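Side-chain contacts in GCN5 like acetylase + bromodomain (Cryptosporidium parvum, PDB 4LDF), which probably acetylates histone H3 as a GCN5-type acetyltransferase, and is represented here by its bromodomain, a module that in relatives binds acetyl-lysine: residues A[56-61]-A[75-80]; A[69-74]-A[108-113]; A[83-88]-A[97-102]. All coordinates share one frame; numbering follows the deposited sequence.

Overall arrangement
The chain is a bromodomain, an all-helical bundle. Helix 71-88 takes part in all three contacts. Contact 1 (56-61 with 75-80) packs helix 56-64 against its middle. Contact 2 (69-74 with 108-113) joins its first turn to the C-terminal part of helix 93-110. Contact 3 (83-88 with 97-102) pairs its last turns with the same helix. Contacts 1 and 2 touch, with centres about 11 Å apart, and their segments alternate along the chain. Contacts 2 and 3 have centres about 19 Å apart. Contact 3 follows contact 1 in sequence and lies about 14 Å from it, centre to centre. Helix 71-88 is thus the shared element that ties helix 56-64 and two levels of helix 93-110 into one bundle.

Contact 1 (A[56-61]-A[75-80])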
loop_
_atom_site.group_PDB
_atom_site.type_symbol
_atom_site.label_atom_id
_atom_site.label_comp_id
_atom_site.label_asym_id
_atom_site.label_seq_id
_atom_site.Cartn_x
_atom_site.Cartn_y
_atom_site.Cartn_z
ATOM N N ILE A 56 -0.194 -4.226 -1.904
ATOM C CA ILE A 56 0.903 -4.620 -1.003
ATOM C C ILE A 56 1.909 -5.593 -1.621
ATOM O O ILE A 56 3.112 -5.414 -1.412
ATOM C CB ILE A 56 0.391 -5.038 0.397
ATOM C CG1 ILE A 56 -0.325 -3.837 1.074
ATOM C CG2 ILE A 56 1.555 -5.582 1.300
ATOM C CD1 ILE A 56 -1.266 -4.174 2.263
ATOM N N GLN A 57 1.429 -6.588 -2.402
ATOM C CA GLN A 57 2.265 -7.604 -3.037
ATOM C C GLN A 57 3.177 -6.945 -4.084
ATOM O O GLN A 57 4.365 -7.272 -4.141
ATOM C CB GLN A 57 1.364 -8.712 -3.639
ATOM C CG GLN A 57 2.069 -9.861 -4.344
ATOM C CD GLN A 57 1.054 -10.747 -5.044
ATOM O OE1 GLN A 57 0.746 -10.575 -6.232
ATOM N NE2 GLN A 57 0.462 -11.673 -4.303
ATOM N N THR A 58 2.632 -5.982 -4.865
ATOM C CA THR A 58 3.365 -5.221 -5.880
ATOM C C THR A 58 4.482 -4.408 -5.192
ATOM O O THR A 58 5.629 -4.489 -5.620
ATOM C CB THR A 58 2.394 -4.345 -6.710
ATOM O OG1 THR A 58 1.506 -5.196 -7.437
ATOM C CG2 THR A 58 3.111 -3.395 -7.676
ATOM N N MET A 59 4.148 -3.648 -4.134
ATOM C CA MET A 59 5.121 -2.838 -3.389
ATOM C C MET A 59 6.175 -3.692 -2.670
ATOM O O MET A 59 7.345 -3.313 -2.667
ATOM C CB MET A 59 4.422 -1.841 -2.458
ATOM C CG MET A 59 3.669 -0.756 -3.219
ATOM S SD MET A 59 2.863 0.507 -2.220
ATOM C CE MET A 59 1.530 -0.408 -1.493
ATOM N N LYS A 60 5.768 -4.857 -2.100
ATOM C CA LYS A 60 6.672 -5.815 -1.434
ATOM C C LYS A 60 7.656 -6.375 -2.455
ATOM O O LYS A 60 8.828 -6.537 -2.118
ATOM C CB LYS A 60 5.905 -6.957 -0.768
ATOM C CG LYS A 60 5.598 -6.708 0.702
ATOM C CD LYS A 60 4.907 -7.920 1.313
ATOM C CE LYS A 60 4.818 -7.801 2.807
ATOM N NZ LYS A 60 4.273 -9.023 3.448
ATOM N N ARG A 61 7.190 -6.650 -3.704
ATOM C CA ARG A 61 8.018 -7.161 -4.810
ATOM C C ARG A 61 9.058 -6.120 -5.189
ATOM O O ARG A 61 10.228 -6.454 -5.373
ATOM C CB ARG A 61 7.167 -7.452 -6.055
ATOM C CG ARG A 61 6.995 -8.921 -6.394
ATOM C CD ARG A 61 6.627 -9.178 -7.861
ATOM N NE ARG A 61 5.831 -8.121 -8.507
ATOM C CZ ARG A 61 4.526 -7.926 -8.329
ATOM N NH1 ARG A 61 3.898 -6.962 -8.988
ATOM N NH2 ARG A 61 3.841 -8.693 -7.493
ATOM N N SER A 75 6.442 6.400 -0.713
ATOM C CA SER A 75 5.360 7.119 -0.020
ATOM C C SER A 75 4.265 7.615 -0.972
ATOM O O SER A 75 3.093 7.575 -0.597
ATOM C CB SER A 75 5.899 8.229 0.881
ATOM O OG SER A 75 6.730 9.136 0.181
ATOM N N SER A 76 4.628 7.988 -2.231
ATOM C CA SER A 76 3.661 8.410 -3.256
ATOM C C SER A 76 2.789 7.225 -3.659
ATOM O O SER A 76 1.575 7.377 -3.782
ATOM C CB SER A 76 4.366 8.959 -4.491
ATOM O OG SER A 76 5.302 9.957 -4.132
ATOM N N GLU A 77 3.419 6.055 -3.869
ATOM C CA GLU A 77 2.767 4.812 -4.249
ATOM C C GLU A 77 1.860 4.307 -3.127
ATOM O O GLU A 77 0.739 3.897 -3.399
ATOM C CB GLU A 77 3.809 3.732 -4.586
ATOM C CG GLU A 77 3.152 2.525 -5.244
ATOM C CD GLU A 77 4.060 1.591 -6.012
ATOM O OE1 GLU A 77 3.530 0.684 -6.696
ATOM O OE2 GLU A 77 5.297 1.778 -5.948
ATOM N N LEU A 78 2.363 4.301 -1.874
ATOM C CA LEU A 78 1.566 3.867 -0.732
ATOM C C LEU A 78 0.358 4.786 -0.559
ATOM O O LEU A 78 -0.737 4.279 -0.306
ATOM C CB LEU A 78 2.398 3.781 0.569
ATOM C CG LEU A 78 1.629 3.365 1.840
ATOM C CD1 LEU A 78 1.076 1.938 1.723
ATOM C CD2 LEU A 78 2.495 3.524 3.075
ATOM N N LYS A 79 0.541 6.121 -0.707
ATOM C CA LYS A 79 -0.585 7.066 -0.608
ATOM C C LYS A 79 -1.596 6.784 -1.718
ATOM O O LYS A 79 -2.796 6.753 -1.446
ATOM C CB LYS A 79 -0.138 8.539 -0.668
ATOM C CG LYS A 79 -1.257 9.468 -0.219
ATOM C CD LYS A 79 -1.034 10.899 -0.607
ATOM C CE LYS A 79 -2.101 11.784 0.001
ATOM N NZ LYS A 79 -3.372 11.764 -0.785
ATOM N N ARG A 80 -1.099 6.581 -2.963
ATOM C CA ARG A 80 -1.877 6.232 -4.152
ATOM C C ARG A 80 -2.699 4.954 -3.898
ATOM O O ARG A 80 -3.856 4.901 -4.303
ATOM C CB ARG A 80 -0.948 6.071 -5.384
ATOM C CG ARG A 80 -1.661 5.514 -6.648
ATOM C CD ARG A 80 -1.027 5.901 -7.983
ATOM N NE ARG A 80 0.438 5.824 -7.986
ATOM C CZ ARG A 80 1.144 4.718 -8.197
ATOM N NH1 ARG A 80 2.469 4.761 -8.197
ATOM N NH2 ARG A 80 0.532 3.558 -8.412
#
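M59 reaches across from helix 56-64 and lays its thioether against E77 and L78 of helix 71-88. The two helix segments run almost antiparallel, at 170°, with axes 11.1 Å apart, so long side chains must bridge the gap.

Van der Waals packing of M59 carries most of the contact. M59 SD sits 3.6 Å from E77 CG and 3.8 Å from the backbone N of L78. The M59 chain bends at its last torsion (chi3 -71°). This turns M59 CE towards L78 CD1, which it meets at 4.0 Å, the two side chains lying nearly perpendicular. M59 and E77 instead run alongside each other head to tail, and M59 CG lies 3.7 Å from E77 CD.

Polar links surround this packing rather than cross it. The E77 chain is extended and carries its buried carboxylate past M59. There E77 OE1 makes a salt bridge with K62 NZ and a hydrogen bond with T54 OG1, and OE2 is hydrogen-bonded to Y68 OH. T58 only brushes E77 with its methyl, while its hydroxyl bonds D55.

In the bromodomain bundle, M59 also rests on L22 of helix 14-27 and on F74 and M81 of helix 71-88, while L78 faces I106 and W107 of helix 93-110.

Contact 2 (A[69-74]-A[108-113])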
loop_
_atom_site.group_PDB
_atom_site.type_symbol
_atom_site.label_atom_id
_atom_site.label_comp_id
_atom_site.label_asym_id
_atom_site.label_seq_id
_atom_site.Cartn_x
_atom_site.Cartn_y
_atom_site.Cartn_z
ATOM N N LYS A 69 14.370 3.939 -5.178
ATOM C CA LYS A 69 15.562 4.793 -5.183
ATOM C C LYS A 69 15.481 5.823 -4.053
ATOM O O LYS A 69 16.507 6.179 -3.466
ATOM C CB LYS A 69 15.673 5.513 -6.545
ATOM N N THR A 70 14.259 6.340 -3.778
ATOM C CA THR A 70 14.030 7.324 -2.714
ATOM C C THR A 70 12.829 6.910 -1.880
ATOM O O THR A 70 12.021 6.091 -2.334
ATOM C CB THR A 70 13.831 8.758 -3.275
ATOM O OG1 THR A 70 12.639 8.824 -4.064
ATOM C CG2 THR A 70 15.051 9.300 -4.034
ATOM N N LEU A 71 12.705 7.471 -0.667
ATOM C CA LEU A 71 11.526 7.234 0.170
ATOM C C LEU A 71 10.262 7.837 -0.508
ATOM O O LEU A 71 9.220 7.178 -0.514
ATOM C CB LEU A 71 11.712 7.785 1.599
ATOM C CG LEU A 71 10.476 7.663 2.544
ATOM C CD1 LEU A 71 9.998 6.195 2.704
ATOM C CD2 LEU A 71 10.738 8.298 3.877
ATOM N N SER A 72 10.387 9.043 -1.136
ATOM C CA SER A 72 9.277 9.733 -1.822
ATOM C C SER A 72 8.556 8.859 -2.846
ATOM O O SER A 72 7.321 8.843 -2.871
ATOM C CB SER A 72 9.720 11.065 -2.444
ATOM O OG SER A 72 10.817 10.889 -3.327
ATOM N N GLU A 73 9.326 8.098 -3.639
ATOM C CA GLU A 73 8.828 7.149 -4.643
ATOM C C GLU A 73 7.876 6.142 -3.981
ATOM O O GLU A 73 6.787 5.903 -4.501
ATOM C CB GLU A 73 10.008 6.380 -5.282
ATOM C CG GLU A 73 10.783 7.176 -6.314
ATOM C CD GLU A 73 11.911 6.450 -7.033
ATOM O OE1 GLU A 73 12.172 5.265 -6.724
ATOM O OE2 GLU A 73 12.543 7.081 -7.910
ATOM N N PHE A 74 8.273 5.581 -2.808
ATOM C CA PHE A 74 7.431 4.618 -2.105
ATOM C C PHE A 74 6.220 5.292 -1.438
ATOM O O PHE A 74 5.102 4.792 -1.567
ATOM C CB PHE A 74 8.244 3.791 -1.082
ATOM C CG PHE A 74 7.335 2.996 -0.181
ATOM C CD1 PHE A 74 6.570 1.945 -0.687
ATOM C CD2 PHE A 74 7.187 3.337 1.162
ATOM C CE1 PHE A 74 5.669 1.258 0.128
ATOM C CE2 PHE A 74 6.263 2.672 1.965
ATOM C CZ PHE A 74 5.521 1.626 1.443
ATOM N N PRO A 108 2.757 6.735 11.074
ATOM C CA PRO A 108 3.872 6.873 12.035
ATOM C C PRO A 108 5.121 6.066 11.629
ATOM O O PRO A 108 6.225 6.591 11.743
ATOM C CB PRO A 108 3.289 6.315 13.340
ATOM C CG PRO A 108 1.840 6.508 13.225
ATOM C CD PRO A 108 1.532 6.276 11.768
ATOM N N MET A 109 4.950 4.804 11.172
ATOM C CA MET A 109 6.075 3.943 10.753
ATOM C C MET A 109 6.765 4.516 9.508
ATOM O O MET A 109 7.976 4.405 9.393
ATOM C CB MET A 109 5.594 2.498 10.481
ATOM C CG MET A 109 6.723 1.510 10.218
ATOM S SD MET A 109 6.161 -0.200 10.223
ATOM C CE MET A 109 7.726 -1.022 10.388
ATOM N N LEU A 110 6.004 5.133 8.591
ATOM C CA LEU A 110 6.542 5.734 7.355
ATOM C C LEU A 110 7.558 6.854 7.650
ATOM O O LEU A 110 8.505 7.012 6.896
ATOM C CB LEU A 110 5.377 6.249 6.468
ATOM C CG LEU A 110 5.678 6.736 5.050
ATOM C CD1 LEU A 110 6.220 5.616 4.170
ATOM C CD2 LEU A 110 4.436 7.298 4.408
ATOM N N GLN A 111 7.387 7.581 8.769
ATOM C CA GLN A 111 8.285 8.676 9.202
ATOM C C GLN A 111 9.657 8.151 9.608
ATOM O O GLN A 111 10.624 8.907 9.536
ATOM C CB GLN A 111 7.689 9.483 10.399
ATOM C CG GLN A 111 6.218 9.905 10.266
ATOM C CD GLN A 111 5.950 10.662 9.001
ATOM O OE1 GLN A 111 6.640 11.642 8.680
ATOM N NE2 GLN A 111 4.997 10.181 8.213
ATOM N N THR A 112 9.732 6.880 10.065
ATOM C CA THR A 112 10.977 6.264 10.562
ATOM C C THR A 112 11.881 5.681 9.457
ATOM O O THR A 112 13.009 5.300 9.749
ATOM C CB THR A 112 10.697 5.223 11.671
ATOM O OG1 THR A 112 10.187 4.017 11.088
ATOM C CG2 THR A 112 9.750 5.736 12.750
ATOM N N ILE A 113 11.387 5.583 8.215
ATOM C CA ILE A 113 12.160 4.990 7.115
ATOM C C ILE A 113 13.345 5.879 6.756
ATOM O O ILE A 113 13.155 7.040 6.375
ATOM C CB ILE A 113 11.282 4.614 5.875
ATOM C CG1 ILE A 113 10.020 3.757 6.226
ATOM C CG2 ILE A 113 12.121 3.985 4.754
ATOM C CD1 ILE A 113 10.234 2.370 6.935
#
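L71 pushes its forked end into the bend formed by L110 and I113. One branch, L71 CD1, meets I113 CG2 at 3.7 Å, and the same methyl lies 4.1 Å from L110 CD1. The other branch, L71 CD2, rests on the backbone instead, 3.7 Å from I113 O and 4.0 Å from L110 O. The fork therefore touches both side chains and carbonyls of the turn. With L71 CG anti to the backbone N (chi1 176°), the fork is sent toward the L110-I113 turn. CB and CG2 of I113 face L71; the CG1-CD1 arm turns off.

This is the end of the bromodomain bundle near the start of helix 71-88 and the C-terminal part of helix 93-110, remote from contact 3. A type I turn from L110 to I113 folds the chain back there. It brings I113 beside the leucine. T112 steadies the bend: T112 OG1 donates to M109 O at 2.8 Å, and its backbone N uses the same acceptor.

F74, one turn after L71, supplies the second bump. Its ring points an edge at L110: F74 CE2 is 3.7 Å from L110 CD1, and the methyl lies near the ring plane. L110 CD1 thus fills the notch between L71 and the ring. Beyond it, F74 packs on I18, L21 and L22 of helix 14-27 and meets Y68 edge-to-face. The backbone N of L71 bonds the carboxylate of E115.

Contact 3 (A[83-88]-A[97-102]); sequences DNCRFY and KYANQL
A99 sets its methyl group against C85 and the aliphatic start of R86, and this is the buried side of the contact. It pairs the C-terminal turns of helix 71-88 with helix 93-110 in the bromodomain bundle. The CA atoms of C85 and A99 are 6.9 Å apart. The axes of the two segments approach to 9.3 Å, at 156° between their directions. A small residue at position 99 fits such a spacing. A99 CB lies 4.3 Å from C85 SG and 4.0 Å from R86 CG. F82 also touches A99, and C85 packs on Y95. A glycerol, probably from the crystallisation liquor, lies about 4 Å from the C85 side chain.

The outer side is polar and more open: N100 is exposed and R86 partly so. N100 crosses R86 obliquely. N100 OD1 takes a hydrogen bond from R86 NH1, short at 2.8 Å but weak by its N-H...O angle of 128°. R86 bends at chi3 (-65°), and the bend turns NH2 toward D83 and leaves NH1 facing N100. R86 NH2 forms a salt bridge with D83 OD1 at 3.1 Å, and the carboxylate oxygen lies at the edge of the guanidinium, in its plane. A second salt bridge runs from R86 NH2 to E103 of helix 93-110.

Of the two ion pairs, R86-E103 spans the helices, while D83 holds the guanidinium from its own helix. Both acids probably favour its charged form.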
loop_
_atom_site.group_PDB
_atom_site.type_symbol
_atom_site.label_atom_id
_atom_site.label_comp_id
_atom_site.label_asym_id
_atom_site.label_seq_id
_atom_site.Cartn_x
_atom_site.Cartn_y
_atom_site.Cartn_z
ATOM N N ASP A 83 -5.628 6.246 -1.909
ATOM C CA ASP A 83 -6.342 7.182 -2.765
ATOM C C ASP A 83 -7.182 6.459 -3.821
ATOM O O ASP A 83 -8.350 6.813 -3.995
ATOM C CB ASP A 83 -5.380 8.208 -3.399
ATOM C CG ASP A 83 -4.931 9.318 -2.457
ATOM O OD1 ASP A 83 -5.596 9.528 -1.411
ATOM O OD2 ASP A 83 -3.943 10.002 -2.778
ATOM N N ASN A 84 -6.609 5.428 -4.476
ATOM C CA ASN A 84 -7.270 4.567 -5.480
ATOM C C ASN A 84 -8.501 3.913 -4.885
ATOM O O ASN A 84 -9.552 3.955 -5.512
ATOM C CB ASN A 84 -6.322 3.464 -6.001
ATOM C CG ASN A 84 -5.273 3.930 -6.974
ATOM O OD1 ASN A 84 -5.307 5.053 -7.469
ATOM N ND2 ASN A 84 -4.333 3.056 -7.300
ATOM N N CYS A 85 -8.375 3.338 -3.665
ATOM C CA CYS A 85 -9.470 2.670 -2.965
ATOM C C CYS A 85 -10.640 3.611 -2.779
ATOM O O CYS A 85 -11.769 3.282 -3.187
ATOM C CB CYS A 85 -9.007 2.092 -1.629
ATOM S SG CYS A 85 -10.270 1.098 -0.778
ATOM N N ARG A 86 -10.346 4.815 -2.204
ATOM C CA ARG A 86 -11.313 5.878 -1.912
ATOM C C ARG A 86 -11.916 6.473 -3.173
ATOM O O ARG A 86 -13.093 6.805 -3.161
ATOM C CB ARG A 86 -10.716 6.943 -0.978
ATOM C CG ARG A 86 -10.515 6.429 0.481
ATOM C CD ARG A 86 -10.071 7.521 1.441
ATOM N NE ARG A 86 -8.742 8.021 1.081
ATOM C CZ ARG A 86 -7.625 7.791 1.763
ATOM N NH1 ARG A 86 -7.663 7.122 2.917
ATOM N NH2 ARG A 86 -6.466 8.247 1.314
ATOM N N PHE A 87 -11.136 6.566 -4.285
ATOM C CA PHE A 87 -11.663 7.071 -5.554
ATOM C C PHE A 87 -12.647 6.043 -6.136
ATOM O O PHE A 87 -13.784 6.406 -6.445
ATOM C CB PHE A 87 -10.531 7.369 -6.543
ATOM C CG PHE A 87 -10.975 7.948 -7.865
ATOM C CD1 PHE A 87 -10.905 9.313 -8.102
ATOM C CD2 PHE A 87 -11.399 7.117 -8.904
ATOM C CE1 PHE A 87 -11.291 9.844 -9.346
ATOM C CE2 PHE A 87 -11.796 7.651 -10.136
ATOM C CZ PHE A 87 -11.724 9.007 -10.349
ATOM N N TYR A 88 -12.227 4.766 -6.271
ATOM C CA TYR A 88 -13.086 3.695 -6.810
ATOM C C TYR A 88 -14.406 3.555 -6.021
ATOM O O TYR A 88 -15.473 3.363 -6.623
ATOM C CB TYR A 88 -12.345 2.336 -6.867
ATOM C CG TYR A 88 -13.248 1.223 -7.357
ATOM C CD1 TYR A 88 -13.556 1.093 -8.708
ATOM C CD2 TYR A 88 -13.855 0.344 -6.462
ATOM C CE1 TYR A 88 -14.425 0.103 -9.159
ATOM C CE2 TYR A 88 -14.757 -0.628 -6.899
ATOM C CZ TYR A 88 -15.015 -0.764 -8.252
ATOM O OH TYR A 88 -15.875 -1.742 -8.690
ATOM N N LYS A 97 -13.429 3.168 4.863
ATOM C CA LYS A 97 -13.229 3.115 6.308
ATOM C C LYS A 97 -11.903 2.409 6.625
ATOM O O LYS A 97 -11.142 2.894 7.467
ATOM C CB LYS A 97 -14.420 2.393 6.977
ATOM C CG LYS A 97 -14.630 2.778 8.434
ATOM N N TYR A 98 -11.611 1.289 5.920
ATOM C CA TYR A 98 -10.362 0.562 6.119
ATOM C C TYR A 98 -9.193 1.434 5.647
ATOM O O TYR A 98 -8.226 1.597 6.389
ATOM C CB TYR A 98 -10.344 -0.780 5.367
ATOM C CG TYR A 98 -11.387 -1.812 5.748
ATOM C CD1 TYR A 98 -11.958 -1.825 7.020
ATOM C CD2 TYR A 98 -11.745 -2.824 4.863
ATOM C CE1 TYR A 98 -12.903 -2.788 7.380
ATOM C CE2 TYR A 98 -12.672 -3.807 5.219
ATOM C CZ TYR A 98 -13.240 -3.792 6.485
ATOM O OH TYR A 98 -14.173 -4.740 6.830
ATOM N N ALA A 99 -9.299 2.011 4.428
ATOM C CA ALA A 99 -8.277 2.878 3.836
ATOM C C ALA A 99 -7.833 4.000 4.770
ATOM O O ALA A 99 -6.631 4.245 4.861
ATOM C CB ALA A 99 -8.759 3.460 2.514
ATOM N N ASN A 100 -8.796 4.687 5.438
ATOM C CA ASN A 100 -8.579 5.790 6.388
ATOM C C ASN A 100 -7.905 5.264 7.670
ATOM O O ASN A 100 -6.912 5.833 8.130
ATOM C CB ASN A 100 -9.935 6.487 6.718
ATOM C CG ASN A 100 -10.472 7.374 5.607
ATOM O OD1 ASN A 100 -9.787 7.684 4.649
ATOM N ND2 ASN A 100 -11.694 7.841 5.731
ATOM N N GLN A 101 -8.424 4.143 8.198
ATOM C CA GLN A 101 -7.903 3.464 9.381
ATOM C C GLN A 101 -6.466 3.008 9.161
ATOM O O GLN A 101 -5.613 3.323 9.983
ATOM C CB GLN A 101 -8.798 2.267 9.759
ATOM C CG GLN A 101 -8.270 1.494 10.971
ATOM C CD GLN A 101 -8.985 0.202 11.214
ATOM O OE1 GLN A 101 -9.313 -0.539 10.288
ATOM N NE2 GLN A 101 -9.179 -0.125 12.482
ATOM N N LEU A 102 -6.181 2.346 8.018
ATOM C CA LEU A 102 -4.851 1.807 7.753
ATOM C C LEU A 102 -3.818 2.858 7.447
ATOM O O LEU A 102 -2.671 2.669 7.807
ATOM C CB LEU A 102 -4.859 0.709 6.682
ATOM C CG LEU A 102 -5.813 -0.476 6.864
ATOM C CD1 LEU A 102 -6.112 -1.111 5.556
ATOM C CD2 LEU A 102 -5.258 -1.491 7.787
#